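Local coordinates for protein polyhedrin (Operophtera brumata cypovirus 19, PDB 5A99) that packs into the microcrystalline occlusion bodies (polyhedra) of an insect cypovirus, which probably shelter embedded virus particles outside the host, at residues 55-66 with 182-191; 78-87 with 98-106. All blocks are in the same frame, centred on the assembly; numbering follows the deposited sequence.

Interaction 1 pairs strands 56-61 and 184-190 in the three-stranded antiparallel sheet, its centre about 8 Å from the centre of the chain. Interaction 2 lies out at the periphery, its centre about 24 Å from that of interaction 1, where the start of helix 81-92 meets the loop leading to strand 110-116. Along the chain, both segments of interaction 2 come after strand 56-61 and before strand 184-190. The two meet at Trp63, which packs on Leu84 and Asn106, and at His182, which packs on Asp102 and Lys103. The peripheral helix and loop thus pack against one end of the central strand pairing. Interaction 1 meets the second of the three subunits extensively, interaction 2 only marginally.

Interaction 1 of 2, residues 55-66 with 182-191; sequences RIISRSYNWDQL and HPVISFAVQR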
loop_
_atom_site.group_PDB
_atom_site.type_symbol
_atom_site.label_atom_id
_atom_site.label_comp_id
_atom_site.label_asym_id
_atom_site.label_seq_id
_atom_site.Cartn_x
_atom_site.Cartn_y
_atom_site.Cartn_z
ATOM N N ARG A 55 -1.683 -13.586 9.329
ATOM C CA ARG A 55 -1.129 -14.661 8.499
ATOM C C ARG A 55 0.188 -14.347 7.797
ATOM O O ARG A 55 1.110 -15.159 7.815
ATOM C CB ARG A 55 -2.148 -15.060 7.441
ATOM C CG ARG A 55 -3.337 -15.808 7.990
ATOM C CD ARG A 55 -4.249 -16.242 6.867
ATOM N NE ARG A 55 -5.387 -16.999 7.365
ATOM C CZ ARG A 55 -6.139 -17.795 6.610
ATOM N NH1 ARG A 55 -5.868 -17.948 5.312
ATOM N NH2 ARG A 55 -7.156 -18.443 7.157
ATOM N N ILE A 56 0.276 -13.181 7.163
ATOM C CA ILE A 56 1.388 -12.910 6.274
ATOM C C ILE A 56 1.742 -11.431 6.247
ATOM O O ILE A 56 0.873 -10.558 6.232
ATOM C CB ILE A 56 1.093 -13.446 4.829
ATOM C CG1 ILE A 56 2.352 -13.352 3.945
ATOM C CG2 ILE A 56 -0.098 -12.721 4.196
ATOM C CD1 ILE A 56 2.197 -14.001 2.559
ATOM N N ILE A 57 3.040 -11.161 6.240
ATOM C CA ILE A 57 3.537 -9.801 6.233
ATOM C C ILE A 57 4.581 -9.661 5.132
ATOM O O ILE A 57 5.587 -10.368 5.135
ATOM C CB ILE A 57 4.152 -9.429 7.613
ATOM C CG1 ILE A 57 3.069 -9.391 8.699
ATOM C CG2 ILE A 57 4.884 -8.080 7.548
ATOM C CD1 ILE A 57 3.605 -9.039 10.097
ATOM N N SER A 58 4.308 -8.776 4.174
ATOM C CA SER A 58 5.298 -8.346 3.184
ATOM C C SER A 58 5.322 -6.821 3.153
ATOM O O SER A 58 4.305 -6.197 2.865
ATOM C CB SER A 58 4.942 -8.891 1.797
ATOM O OG SER A 58 5.697 -8.260 0.779
ATOM N N ARG A 59 6.473 -6.218 3.445
ATOM C CA ARG A 59 6.558 -4.767 3.544
ATOM C C ARG A 59 7.829 -4.238 2.937
ATOM O O ARG A 59 8.862 -4.896 2.971
ATOM C CB ARG A 59 6.525 -4.315 5.009
ATOM C CG ARG A 59 5.318 -4.776 5.775
ATOM C CD ARG A 59 4.082 -3.970 5.429
ATOM N NE ARG A 59 2.984 -4.337 6.310
ATOM C CZ ARG A 59 2.199 -5.398 6.123
ATOM N NH1 ARG A 59 2.368 -6.180 5.064
ATOM N NH2 ARG A 59 1.232 -5.662 6.987
ATOM N N SER A 60 7.761 -3.023 2.410
ATOM C CA SER A 60 8.975 -2.329 2.016
ATOM C C SER A 60 8.842 -0.848 2.357
ATOM O O SER A 60 7.730 -0.283 2.407
ATOM C CB SER A 60 9.315 -2.570 0.532
ATOM O OG SER A 60 8.288 -2.095 -0.318
ATOM N N TYR A 61 9.981 -0.231 2.645
ATOM C CA TYR A 61 10.014 1.152 3.068
ATOM C C TYR A 61 11.091 1.875 2.285
ATOM O O TYR A 61 12.241 1.444 2.231
ATOM C CB TYR A 61 10.253 1.230 4.577
ATOM C CG TYR A 61 9.210 0.462 5.342
ATOM C CD1 TYR A 61 8.012 1.054 5.727
ATOM C CD2 TYR A 61 9.412 -0.874 5.659
ATOM C CE1 TYR A 61 7.045 0.329 6.409
ATOM C CE2 TYR A 61 8.456 -1.599 6.343
ATOM C CZ TYR A 61 7.272 -0.997 6.710
ATOM O OH TYR A 61 6.328 -1.734 7.391
ATOM N N ASN A 62 10.699 2.955 1.633
ATOM C CA ASN A 62 11.660 3.771 0.928
ATOM C C ASN A 62 12.400 4.651 1.940
ATOM O O ASN A 62 11.959 4.791 3.082
ATOM C CB ASN A 62 10.962 4.615 -0.135
ATOM C CG ASN A 62 11.929 5.188 -1.135
ATOM O OD1 ASN A 62 13.029 4.665 -1.317
ATOM N ND2 ASN A 62 11.533 6.270 -1.789
ATOM N N TRP A 63 13.523 5.229 1.518
ATOM C CA TRP A 63 14.356 6.066 2.383
ATOM C C TRP A 63 13.540 7.146 3.105
ATOM O O TRP A 63 13.744 7.397 4.295
ATOM C CB TRP A 63 15.462 6.702 1.544
ATOM C CG TRP A 63 16.431 7.599 2.280
ATOM C CD1 TRP A 63 17.583 7.219 2.916
ATOM C CD2 TRP A 63 16.344 9.014 2.424
ATOM N NE1 TRP A 63 18.215 8.314 3.448
ATOM C CE2 TRP A 63 17.477 9.431 3.162
ATOM C CE3 TRP A 63 15.417 9.980 1.998
ATOM C CZ2 TRP A 63 17.706 10.765 3.489
ATOM C CZ3 TRP A 63 15.652 11.310 2.320
ATOM C CH2 TRP A 63 16.788 11.689 3.058
ATOM N N ASP A 64 12.608 7.769 2.392
ATOM C CA ASP A 64 11.842 8.863 2.963
ATOM C C ASP A 64 10.722 8.370 3.883
ATOM O O ASP A 64 10.019 9.166 4.501
ATOM C CB ASP A 64 11.287 9.779 1.864
ATOM C CG ASP A 64 10.125 9.157 1.103
ATOM O OD1 ASP A 64 10.138 7.926 0.886
ATOM O OD2 ASP A 64 9.199 9.911 0.721
ATOM N N GLN A 65 10.569 7.057 3.990
ATOM C CA GLN A 65 9.655 6.502 4.965
ATOM C C GLN A 65 10.407 5.976 6.179
ATOM O O GLN A 65 9.786 5.529 7.136
ATOM C CB GLN A 65 8.809 5.408 4.312
ATOM C CG GLN A 65 8.054 5.929 3.100
ATOM C CD GLN A 65 7.465 4.816 2.257
ATOM O OE1 GLN A 65 8.081 3.770 2.070
ATOM N NE2 GLN A 65 6.263 5.035 1.751
ATOM N N LEU A 66 11.742 6.057 6.138
ATOM C CA LEU A 66 12.602 5.572 7.223
ATOM C C LEU A 66 13.284 6.710 7.993
ATOM O O LEU A 66 13.557 6.594 9.185
ATOM C CB LEU A 66 13.675 4.626 6.669
ATOM C CG LEU A 66 13.172 3.340 5.989
ATOM C CD1 LEU A 66 14.297 2.635 5.232
ATOM C CD2 LEU A 66 12.548 2.428 7.007
ATOM N N HIS A 182 22.510 4.682 3.531
ATOM C CA HIS A 182 21.296 5.411 3.159
ATOM C C HIS A 182 20.284 4.381 2.685
ATOM O O HIS A 182 20.193 4.076 1.499
ATOM C CB HIS A 182 21.603 6.434 2.065
ATOM C CG HIS A 182 22.815 7.270 2.355
ATOM N ND1 HIS A 182 22.764 8.403 3.136
ATOM C CD2 HIS A 182 24.109 7.123 1.993
ATOM C CE1 HIS A 182 23.975 8.924 3.235
ATOM N NE2 HIS A 182 24.810 8.167 2.549
ATOM N N PRO A 183 19.529 3.824 3.634
ATOM C CA PRO A 183 18.812 2.561 3.454
ATOM C C PRO A 183 17.435 2.661 2.818
ATOM O O PRO A 183 16.717 3.657 2.969
ATOM C CB PRO A 183 18.669 2.046 4.893
ATOM C CG PRO A 183 18.528 3.285 5.698
ATOM C CD PRO A 183 19.420 4.322 5.015
ATOM N N VAL A 184 17.114 1.611 2.067
ATOM C CA VAL A 184 15.751 1.264 1.686
ATOM C C VAL A 184 15.555 -0.103 2.341
ATOM O O VAL A 184 16.472 -0.922 2.344
ATOM C CB VAL A 184 15.592 1.145 0.166
ATOM C CG1 VAL A 184 14.337 0.356 -0.181
ATOM C CG2 VAL A 184 15.569 2.540 -0.505
ATOM N N ILE A 185 14.400 -0.357 2.928
ATOM C CA ILE A 185 14.244 -1.590 3.684
ATOM C C ILE A 185 13.020 -2.399 3.284
ATOM O O ILE A 185 11.899 -1.882 3.250
ATOM C CB ILE A 185 14.220 -1.309 5.189
ATOM C CG1 ILE A 185 15.600 -0.834 5.664
ATOM C CG2 ILE A 185 13.840 -2.550 5.964
ATOM C CD1 ILE A 185 15.580 -0.257 7.051
ATOM N N SER A 186 13.265 -3.672 2.967
ATOM C CA SER A 186 12.224 -4.644 2.635
ATOM C C SER A 186 12.282 -5.842 3.605
ATOM O O SER A 186 13.365 -6.298 3.969
ATOM C CB SER A 186 12.392 -5.139 1.192
ATOM O OG SER A 186 12.504 -4.042 0.301
ATOM N N PHE A 187 11.122 -6.336 4.036
ATOM C CA PHE A 187 11.084 -7.576 4.803
ATOM C C PHE A 187 9.772 -8.347 4.621
ATOM O O PHE A 187 8.788 -7.838 4.080
ATOM C CB PHE A 187 11.402 -7.328 6.286
ATOM C CG PHE A 187 10.439 -6.413 6.975
ATOM C CD1 PHE A 187 9.193 -6.865 7.369
ATOM C CD2 PHE A 187 10.788 -5.103 7.252
ATOM C CE1 PHE A 187 8.299 -6.027 8.014
ATOM C CE2 PHE A 187 9.907 -4.261 7.904
ATOM C CZ PHE A 187 8.656 -4.722 8.279
ATOM N N ALA A 188 9.805 -9.604 5.028
ATOM C CA ALA A 188 8.646 -10.470 4.937
ATOM C C ALA A 188 8.750 -11.545 5.986
ATOM O O ALA A 188 9.843 -11.937 6.402
ATOM C CB ALA A 188 8.553 -11.098 3.581
ATOM N N VAL A 189 7.588 -12.017 6.406
ATOM C CA VAL A 189 7.499 -13.142 7.304
ATOM C C VAL A 189 6.055 -13.644 7.304
ATOM O O VAL A 189 5.122 -12.846 7.238
ATOM C CB VAL A 189 7.954 -12.763 8.731
ATOM C CG1 VAL A 189 7.205 -11.551 9.251
ATOM C CG2 VAL A 189 7.791 -13.943 9.674
ATOM N N GLN A 190 5.883 -14.964 7.365
ATOM C CA GLN A 190 4.556 -15.564 7.465
ATOM C C GLN A 190 4.486 -16.387 8.741
ATOM O O GLN A 190 5.526 -16.736 9.332
ATOM C CB GLN A 190 4.261 -16.460 6.244
ATOM C CG GLN A 190 5.143 -17.680 6.155
ATOM C CD GLN A 190 4.717 -18.666 5.069
ATOM O OE1 GLN A 190 3.760 -18.432 4.320
ATOM N NE2 GLN A 190 5.430 -19.788 4.988
ATOM N N ARG A 191 3.269 -16.713 9.169
ATOM C CA ARG A 191 3.113 -17.573 10.334
ATOM C C ARG A 191 3.490 -18.985 9.928
ATOM O O ARG A 191 3.330 -19.365 8.765
ATOM C CB ARG A 191 1.686 -17.543 10.908
ATOM C CG ARG A 191 0.693 -18.517 10.284
ATOM C CD ARG A 191 -0.586 -18.692 11.144
ATOM N NE ARG A 191 -0.999 -17.464 11.827
ATOM C CZ ARG A 191 -0.868 -17.254 13.135
ATOM N NH1 ARG A 191 -0.357 -18.190 13.924
ATOM N NH2 ARG A 191 -1.249 -16.112 13.660
HETATM O O HOH W 1 8.703 -7.471 0.666
#
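Ile57, Arg59 and Tyr61 pair with Val189, Phe187 and Ile185 as the hydrogen-bonded pairs of an antiparallel ladder, the two strand axes 4.6 Å apart at their closest and their N-to-C directions 175° apart. Each pair exchanges two backbone N-H...O bonds; that from Arg59 N to Phe187 O is 2.9 Å. Arg191 N adds a seventh bond, to Arg55 O, one pair beyond Ile56 and Gln190.

The side chains of the hydrogen-bonded residues share one face of the sheet. Here the Phe187 ring lies across the neighbouring strand: its first torsion sets CG between the backbone N and carbonyl carbon, and Arg59 CB sits over one ring face, 4.2 Å from the centroid, in a CH-pi contact. Ile57 CG2 comes to the ring's edge at CE1. On Phe187's other flank, Tyr61 CE2 approaches Phe187 CE2 to 3.4 Å, the two planes inclined by 32°. Arg59 bends at chi2 (-76°), which brings its guanidinium over Ile57 CG2 and lets NH1 bond to Ser58 O at 2.9 Å, from above that carbonyl's plane. Its NE makes a salt bridge to Asp217, whose other carboxylate oxygen takes Tyr61 OH. Further along, Leu66 CD1 touches Ile185 CD1 at 3.6 Å. Pro183 O, close to Leu66 and Trp63, is buried with no polar partner.

Ser58, Ser60, Ser186 and Ala188 occupy the opposite face. Ser186 OG bonds to Asp214 O of the second subunit, and Asn213 of that subunit reaches Ser58 O.

Strand 184-190 is the middle strand of its sheet, flanked on its other edge by strand 125-129. Leu66, Ile185 and Phe187 pack against strand 33-40 of the six-stranded sheet, while Trp63 leans on helix 81-92.

Interaction 2 of 2, residues 78-87 with 98-106; sequences YYGRSELRHL and RSQHDKGMN
Tyr79 reaches across to the loop 98-106 with its ring partly over His101: Tyr79 CE1 lies above one face of the imidazole, offset toward the rim and 3.6 Å from His101 CE1, and the ring planes are inclined by 43°. The two side chains run in opposite directions as they pass. Beyond this overlap the Tyr79 hydroxyl accepts a nearly straight bond from Met105 N, 2.9 Å to OH with 171° at the hydrogen, which fixes the far end of the ring. Asn106 OD1 lies at the ring's edge in plane, its amide turned steeply to the ring; this oxygen is buried without a polar partner. Tyr78 runs across Met105 at about a right angle, CD2 against CB.

Gly80 is the N-cap of helix 81-92, and the loop after that helix folds back over its first turns. An ST turn shapes the returning chain: Ser99 OG accepts from His101 N at 2.8 Å. A water ties this turn to the helix, donating to Glu83 O (2.7 Å from the water oxygen) and also bonding to Ser99 OG and His101 ND1.

Further along the helix, His86 and Arg98 cross with Arg98 CG centred over the imidazole, a CH-pi contact 3.5 Å from the His86 centroid. Ser82 O covers the opposite face, so the imidazole is sandwiched. Leu87, with CG anti to its own N (chi1 171°), sends CD1 to within 3.4 Å of His101 O and CD2 to Gly104 CA. Gly104 N is held in turn by Glu107, and Lys42 bonds to Gly104 O.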
loop_
_atom_site.group_PDB
_atom_site.type_symbol
_atom_site.label_atom_id
_atom_site.label_comp_id
_atom_site.label_asym_id
_atom_site.label_seq_id
_atom_site.Cartn_x
_atom_site.Cartn_y
_atom_site.Cartn_z
ATOM N N TYR A 78 14.845 19.806 10.141
ATOM C CA TYR A 78 16.296 19.974 10.041
ATOM C C TYR A 78 16.718 20.612 8.714
ATOM O O TYR A 78 17.805 21.172 8.622
ATOM C CB TYR A 78 16.999 18.615 10.193
ATOM C CG TYR A 78 16.614 17.869 11.452
ATOM C CD1 TYR A 78 16.542 18.527 12.671
ATOM C CD2 TYR A 78 16.306 16.515 11.417
ATOM C CE1 TYR A 78 16.186 17.861 13.821
ATOM C CE2 TYR A 78 15.943 15.836 12.569
ATOM C CZ TYR A 78 15.881 16.520 13.770
ATOM O OH TYR A 78 15.509 15.869 14.927
ATOM N N TYR A 79 15.873 20.512 7.685
ATOM C CA TYR A 79 16.248 20.997 6.352
ATOM C C TYR A 79 15.136 21.722 5.605
ATOM O O TYR A 79 13.955 21.398 5.753
ATOM C CB TYR A 79 16.714 19.829 5.469
ATOM C CG TYR A 79 17.921 19.090 5.995
ATOM C CD1 TYR A 79 19.132 19.745 6.191
ATOM C CD2 TYR A 79 17.852 17.738 6.289
ATOM C CE1 TYR A 79 20.233 19.080 6.674
ATOM C CE2 TYR A 79 18.950 17.057 6.774
ATOM C CZ TYR A 79 20.139 17.733 6.969
ATOM O OH TYR A 79 21.235 17.049 7.448
ATOM N N GLY A 80 15.536 22.678 4.770
ATOM C CA GLY A 80 14.624 23.296 3.828
ATOM C C GLY A 80 14.354 22.346 2.677
ATOM O O GLY A 80 15.025 21.316 2.538
ATOM N N ARG A 81 13.358 22.684 1.864
ATOM C CA ARG A 81 12.924 21.814 0.770
ATOM C C ARG A 81 14.050 21.542 -0.206
ATOM O O ARG A 81 14.208 20.420 -0.702
ATOM C CB ARG A 81 11.759 22.459 0.018
ATOM C CG ARG A 81 10.427 22.378 0.731
ATOM C CD ARG A 81 9.334 22.978 -0.122
ATOM N NE ARG A 81 9.683 24.324 -0.576
ATOM C CZ ARG A 81 9.327 25.437 0.063
ATOM N NH1 ARG A 81 8.613 25.363 1.186
ATOM N NH2 ARG A 81 9.675 26.621 -0.421
ATOM N N SER A 82 14.825 22.579 -0.492
ATOM C CA SER A 82 15.881 22.491 -1.476
ATOM C C SER A 82 17.047 21.671 -0.962
ATOM O O SER A 82 17.592 20.842 -1.692
ATOM C CB SER A 82 16.347 23.888 -1.856
ATOM O OG SER A 82 15.359 24.505 -2.661
ATOM N N GLU A 83 17.426 21.915 0.292
ATOM C CA GLU A 83 18.505 21.172 0.920
ATOM C C GLU A 83 18.198 19.687 0.889
ATOM O O GLU A 83 19.076 18.871 0.597
ATOM C CB GLU A 83 18.708 21.610 2.370
ATOM C CG GLU A 83 19.520 22.876 2.539
ATOM C CD GLU A 83 18.800 24.113 2.035
ATOM O OE1 GLU A 83 17.561 24.051 1.848
ATOM O OE2 GLU A 83 19.477 25.148 1.826
ATOM N N LEU A 84 16.955 19.333 1.201
ATOM C CA LEU A 84 16.590 17.922 1.250
ATOM C C LEU A 84 16.628 17.342 -0.156
ATOM O O LEU A 84 17.076 16.213 -0.352
ATOM C CB LEU A 84 15.210 17.716 1.889
ATOM C CG LEU A 84 14.705 16.273 2.032
ATOM C CD1 LEU A 84 15.702 15.373 2.771
ATOM C CD2 LEU A 84 13.359 16.252 2.743
ATOM N N ARG A 85 16.171 18.119 -1.133
ATOM C CA ARG A 85 16.167 17.648 -2.507
ATOM C C ARG A 85 17.600 17.343 -2.962
ATOM O O ARG A 85 17.867 16.309 -3.581
ATOM C CB ARG A 85 15.539 18.682 -3.439
ATOM C CG ARG A 85 15.859 18.434 -4.908
ATOM C CD ARG A 85 15.121 19.375 -5.835
ATOM N NE ARG A 85 15.288 18.963 -7.230
ATOM C CZ ARG A 85 14.851 19.660 -8.275
ATOM N NH1 ARG A 85 14.234 20.811 -8.086
ATOM N NH2 ARG A 85 15.036 19.206 -9.511
ATOM N N HIS A 86 18.512 18.258 -2.660
ATOM C CA HIS A 86 19.903 18.128 -3.084
ATOM C C HIS A 86 20.540 16.887 -2.480
ATOM O O HIS A 86 21.301 16.165 -3.136
ATOM C CB HIS A 86 20.706 19.353 -2.642
ATOM C CG HIS A 86 20.230 20.640 -3.237
ATOM N ND1 HIS A 86 19.422 20.698 -4.353
ATOM C CD2 HIS A 86 20.439 21.924 -2.857
ATOM C CE1 HIS A 86 19.154 21.961 -4.635
ATOM N NE2 HIS A 86 19.761 22.725 -3.745
ATOM N N LEU A 87 20.249 16.675 -1.205
ATOM C CA LEU A 87 20.749 15.514 -0.490
ATOM C C LEU A 87 20.322 14.236 -1.214
ATOM O O LEU A 87 21.155 13.380 -1.537
ATOM C CB LEU A 87 20.223 15.535 0.944
ATOM C CG LEU A 87 20.500 14.268 1.751
ATOM C CD1 LEU A 87 21.996 13.990 1.786
ATOM C CD2 LEU A 87 19.908 14.381 3.142
ATOM N N ARG A 98 23.970 18.327 -5.566
ATOM C CA ARG A 98 24.778 19.482 -5.180
ATOM C C ARG A 98 24.805 19.732 -3.675
ATOM O O ARG A 98 25.275 20.778 -3.228
ATOM C CB ARG A 98 24.276 20.738 -5.889
ATOM C CG ARG A 98 22.937 21.247 -5.403
ATOM C CD ARG A 98 22.586 22.557 -6.092
ATOM N NE ARG A 98 22.314 22.375 -7.523
ATOM C CZ ARG A 98 22.116 23.371 -8.386
ATOM N NH1 ARG A 98 22.171 24.632 -7.970
ATOM N NH2 ARG A 98 21.866 23.109 -9.668
ATOM N N SER A 99 24.325 18.767 -2.897
ATOM C CA SER A 99 24.266 18.903 -1.457
ATOM C C SER A 99 25.646 19.183 -0.866
ATOM O O SER A 99 26.682 18.775 -1.412
ATOM C CB SER A 99 23.692 17.616 -0.851
ATOM O OG SER A 99 23.623 17.707 0.551
ATOM N N GLN A 100 25.658 19.866 0.269
ATOM C CA GLN A 100 26.868 20.012 1.063
ATOM C C GLN A 100 26.865 18.964 2.171
ATOM O O GLN A 100 27.741 18.950 3.038
ATOM C CB GLN A 100 26.929 21.411 1.675
ATOM C CG GLN A 100 27.074 22.532 0.663
ATOM C CD GLN A 100 27.389 23.863 1.325
ATOM O OE1 GLN A 100 26.485 24.611 1.696
ATOM N NE2 GLN A 100 28.676 24.156 1.493
ATOM N N HIS A 101 25.868 18.085 2.135
ATOM C CA HIS A 101 25.677 17.107 3.196
ATOM C C HIS A 101 25.908 15.693 2.682
ATOM O O HIS A 101 25.213 15.233 1.761
ATOM C CB HIS A 101 24.263 17.217 3.772
ATOM C CG HIS A 101 23.922 18.573 4.309
ATOM N ND1 HIS A 101 22.810 19.275 3.895
ATOM C CD2 HIS A 101 24.529 19.349 5.243
ATOM C CE1 HIS A 101 22.755 20.428 4.535
ATOM N NE2 HIS A 101 23.786 20.498 5.361
ATOM N N ASP A 102 26.875 15.001 3.284
ATOM C CA ASP A 102 27.119 13.589 2.980
ATOM C C ASP A 102 26.026 12.706 3.561
ATOM O O ASP A 102 25.594 11.738 2.934
ATOM C CB ASP A 102 28.436 13.127 3.586
ATOM C CG ASP A 102 29.599 13.245 2.628
ATOM O OD1 ASP A 102 29.368 13.512 1.428
ATOM O OD2 ASP A 102 30.746 13.042 3.077
ATOM N N LYS A 103 25.629 13.029 4.790
ATOM C CA LYS A 103 24.618 12.281 5.502
ATOM C C LYS A 103 23.611 13.259 6.066
ATOM O O LYS A 103 23.936 14.424 6.320
ATOM C CB LYS A 103 25.242 11.471 6.637
ATOM C CG LYS A 103 26.327 10.489 6.189
ATOM C CD LYS A 103 26.625 9.450 7.259
ATOM C CE LYS A 103 27.965 8.759 7.034
ATOM N NZ LYS A 103 28.316 8.588 5.591
ATOM N N GLY A 104 22.387 12.790 6.261
ATOM C CA GLY A 104 21.336 13.637 6.779
ATOM C C GLY A 104 21.176 13.460 8.270
ATOM O O GLY A 104 21.312 12.350 8.793
ATOM N N MET A 105 20.900 14.565 8.955
ATOM C CA MET A 105 20.543 14.520 10.365
ATOM C C MET A 105 19.290 13.674 10.551
ATOM O O MET A 105 19.050 13.137 11.630
ATOM C CB MET A 105 20.287 15.929 10.884
ATOM C CG MET A 105 21.515 16.795 10.935
ATOM S SD MET A 105 22.921 15.935 11.681
ATOM C CE MET A 105 24.057 17.309 11.878
ATOM N N ASN A 106 18.506 13.545 9.482
ATOM C CA ASN A 106 17.231 12.834 9.542
ATOM C C ASN A 106 17.383 11.326 9.406
ATOM O O ASN A 106 16.415 10.594 9.570
ATOM C CB ASN A 106 16.264 13.361 8.459
ATOM C CG ASN A 106 16.859 13.292 7.045
ATOM O OD1 ASN A 106 18.080 13.263 6.872
ATOM N ND2 ASN A 106 15.991 13.287 6.032
HETATM O O HOH W 2 21.587 19.325 1.408
#